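Local atomic coordinates of Phosphoglucomutase/phosphomannomutase family protein (Burkholderia thailandensis, PDB entry 3UW2), a protein that probably transfers phosphate within phosphosugars, as a magnesium-dependent mutase of the phosphohexose mutase family, and here holds a zinc ion. Residues Ala201-Ala206 against Asn231-His236. Sequence-based numbering, arbitrary orientation.
Sequences AGNGVA and NFPNHH
Asn203 meets Asn234 where two loops of the second alpha/beta/alpha domain come together: 201-206, whose first four residues, Ala201 to Gly204, form a type I' beta turn after strand 197-200, and the loop segment 231-236, which follows the neighbouring parallel strand 221-224. The amide pair carries the direct polar contact. Asn234 ND2 donates to Asn203 OD1 over 2.8 Å, nearly straight at 167° and on a lone pair in the carbonyl plane, while the two side chains cross at about a right angle. Asparagine suits both places: one amide offers its oxygen, the other its N-H, and in Asn203 chi1 of -56° sets CG anti to the carbonyl carbon and brings OD1 to Asn234. Its ND2 is taken by Asp227 O, so both ends of this buried amide are held.

A water adds a second link, lying 2.7 Å from Asn203 OD1 and accepting from Asn234 N at 2.9 Å.

Ring contacts with the backbone complete the junction. Phe232 CD1 comes 3.5 Å from Gly202 O, approaching obliquely, and Asn203 O lies at the edge of the same ring. Glycine is at ease with the positive phi (56°) of position 202 and lets the imidazole of His235 lie close to the backbone, with His235 CE1 3.8 Å from Gly202 CA. The His235 imidazole is held at both nitrogens, NE2 by Asp200 OD2 and ND1 by His236 O. Gly204, about 8 Å from the side chains of the zinc ligands Asp264 and Asp266, closes the turn through its N, 2.9 Å from Ala201 O.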
ATOM      1  N   ALA A 201      -1.254  15.920   2.811  1.00 28.37           N
ATOM      2  CA  ALA A 201      -2.271  14.898   2.563  1.00 26.07           C
ATOM      3  C   ALA A 201      -2.889  15.063   1.136  1.00 28.02           C
ATOM      4  O   ALA A 201      -3.793  14.330   0.793  1.00 26.55           O
ATOM      5  CB  ALA A 201      -3.369  14.999   3.615  1.00 25.43           C
ATOM      6  N   GLY A 202      -2.474  16.077   0.350  1.00 26.40           N
ATOM      7  CA  GLY A 202      -3.047  16.246  -1.007  1.00 25.78           C
ATOM      8  C   GLY A 202      -4.575  16.367  -1.007  1.00 25.50           C
ATOM      9  O   GLY A 202      -5.200  15.948  -1.967  1.00 25.09           O
ATOM     10  N   ASN A 203      -5.160  16.882   0.074  1.00 24.65           N
ATOM     11  CA  ASN A 203      -6.625  17.047   0.225  1.00 25.46           C
ATOM     12  C   ASN A 203      -7.398  15.726   0.324  1.00 26.15           C
ATOM     13  O   ASN A 203      -8.621  15.719   0.146  1.00 26.87           O
ATOM     14  CB  ASN A 203      -7.253  17.978  -0.843  1.00 25.63           C
ATOM     15  CG  ASN A 203      -6.609  19.367  -0.871  1.00 29.90           C
ATOM     16  OD1 ASN A 203      -5.859  19.714  -1.813  1.00 26.50           O
ATOM     17  ND2 ASN A 203      -6.767  20.098   0.208  1.00 25.38           N
ATOM     18  N   GLY A 204      -6.667  14.625   0.594  1.00 25.61           N
ATOM     19  CA  GLY A 204      -7.214  13.280   0.666  1.00 22.90           C
ATOM     20  C   GLY A 204      -7.669  13.007   2.077  1.00 26.37           C
ATOM     21  O   GLY A 204      -7.505  13.858   2.949  1.00 28.96           O
ATOM     22  N   VAL A 205      -8.169  11.798   2.322  1.00 25.07           N
ATOM     23  CA  VAL A 205      -8.754  11.480   3.594  1.00 25.54           C
ATOM     24  C   VAL A 205      -7.712  11.355   4.717  1.00 26.16           C
ATOM     25  O   VAL A 205      -8.063  11.350   5.883  1.00 27.42           O
ATOM     26  CB  VAL A 205      -9.687  10.229   3.471  1.00 27.23           C
ATOM     27  CG1 VAL A 205      -8.868   8.969   3.370  1.00 26.15           C
ATOM     28  CG2 VAL A 205     -10.567  10.166   4.723  1.00 25.54           C
ATOM     29  N   ALA A 206      -6.403  11.292   4.397  1.00 24.24           N
ATOM     30  CA  ALA A 206      -5.363  11.121   5.438  1.00 24.84           C
ATOM     31  C   ALA A 206      -5.286  12.388   6.333  1.00 27.83           C
ATOM     32  O   ALA A 206      -4.896  12.307   7.506  1.00 29.39           O
ATOM     33  CB  ALA A 206      -3.964  10.862   4.801  1.00 26.24           C
ATOM     34  N   ASN A 231     -12.127  17.322  -5.008  1.00 33.04           N
ATOM     35  CA  ASN A 231     -11.726  17.869  -6.322  1.00 33.46           C
ATOM     36  C   ASN A 231     -10.194  17.851  -6.497  1.00 32.68           C
ATOM     37  O   ASN A 231      -9.685  18.176  -7.576  1.00 30.97           O
ATOM     38  CB  ASN A 231     -12.167  19.343  -6.511  1.00 35.66           C
ATOM     39  CG  ASN A 231     -13.679  19.558  -6.366  1.00 41.79           C
ATOM     40  OD1 ASN A 231     -14.491  18.834  -6.953  1.00 39.02           O
ATOM     41  ND2 ASN A 231     -14.057  20.608  -5.602  1.00 44.37           N
ATOM     42  N   PHE A 232      -9.456  17.548  -5.435  1.00 31.45           N
ATOM     43  CA  PHE A 232      -7.958  17.617  -5.488  1.00 32.05           C
ATOM     44  C   PHE A 232      -7.427  18.815  -6.272  1.00 33.81           C
ATOM     45  O   PHE A 232      -6.771  18.620  -7.319  1.00 32.58           O
ATOM     46  CB  PHE A 232      -7.303  16.327  -6.048  1.00 32.55           C
ATOM     47  CG  PHE A 232      -7.766  15.052  -5.406  1.00 36.45           C
ATOM     48  CD1 PHE A 232      -7.910  14.930  -4.021  1.00 31.53           C
ATOM     49  CD2 PHE A 232      -7.955  13.913  -6.203  1.00 38.11           C
ATOM     50  CE1 PHE A 232      -8.320  13.742  -3.453  1.00 34.05           C
ATOM     51  CE2 PHE A 232      -8.374  12.703  -5.638  1.00 38.88           C
ATOM     52  CZ  PHE A 232      -8.595  12.623  -4.257  1.00 35.13           C
ATOM     53  N   PRO A 233      -7.680  20.052  -5.770  1.00 31.52           N
ATOM     54  CA  PRO A 233      -7.438  21.227  -6.574  1.00 33.27           C
ATOM     55  C   PRO A 233      -5.952  21.657  -6.494  1.00 34.40           C
ATOM     56  O   PRO A 233      -5.544  22.579  -7.184  1.00 34.20           O
ATOM     57  CB  PRO A 233      -8.352  22.278  -5.930  1.00 33.09           C
ATOM     58  CG  PRO A 233      -8.369  21.868  -4.445  1.00 34.46           C
ATOM     59  CD  PRO A 233      -8.495  20.352  -4.580  1.00 32.70           C
ATOM     60  N   ASN A 234      -5.155  20.987  -5.655  1.00 35.00           N
ATOM     61  CA  ASN A 234      -3.724  21.358  -5.496  1.00 35.84           C
ATOM     62  C   ASN A 234      -2.740  20.451  -6.166  1.00 35.91           C
ATOM     63  O   ASN A 234      -2.097  20.877  -7.082  1.00 42.24           O
ATOM     64  CB  ASN A 234      -3.347  21.550  -4.029  1.00 33.50           C
ATOM     65  CG  ASN A 234      -4.106  22.660  -3.431  1.00 37.03           C
ATOM     66  OD1 ASN A 234      -3.880  23.816  -3.801  1.00 33.83           O
ATOM     67  ND2 ASN A 234      -5.076  22.334  -2.556  1.00 31.98           N
ATOM     68  N   HIS A 235      -2.561  19.249  -5.678  1.00 35.10           N
ATOM     69  CA  HIS A 235      -1.796  18.191  -6.437  1.00 35.87           C
ATOM     70  C   HIS A 235      -2.523  16.951  -6.017  1.00 34.55           C
ATOM     71  O   HIS A 235      -3.104  16.921  -4.931  1.00 35.16           O
ATOM     72  CB  HIS A 235      -0.281  18.116  -6.130  1.00 33.53           C
ATOM     73  CG  HIS A 235       0.071  17.746  -4.663  1.00 33.53           C
ATOM     74  ND1 HIS A 235      -0.064  16.475  -4.158  1.00 32.05           N
ATOM     75  CD2 HIS A 235       0.469  18.552  -3.573  1.00 33.37           C
ATOM     76  CE1 HIS A 235       0.262  16.459  -2.829  1.00 30.70           C
ATOM     77  NE2 HIS A 235       0.564  17.727  -2.459  1.00 32.04           N
ATOM     78  N   HIS A 236      -2.578  15.949  -6.884  1.00 35.27           N
ATOM     79  CA  HIS A 236      -3.136  14.641  -6.478  1.00 35.74           C
ATOM     80  C   HIS A 236      -2.373  14.031  -5.309  1.00 31.35           C
ATOM     81  O   HIS A 236      -1.153  14.196  -5.200  1.00 30.62           O
ATOM     82  CB  HIS A 236      -3.260  13.675  -7.658  1.00 37.48           C
ATOM     83  CG  HIS A 236      -4.266  14.135  -8.695  1.00 44.97           C
ATOM     84  ND1 HIS A 236      -4.514  13.450  -9.825  1.00 44.97           N
ATOM     85  CD2 HIS A 236      -5.090  15.280  -8.737  1.00 44.33           C
ATOM     86  CE1 HIS A 236      -5.441  14.103 -10.558  1.00 45.66           C
ATOM     87  NE2 HIS A 236      -5.807  15.209  -9.879  1.00 47.97           N
TER
HETATM   88  O   HOH W   1      -5.095  18.546  -4.087  1.00 26.25           O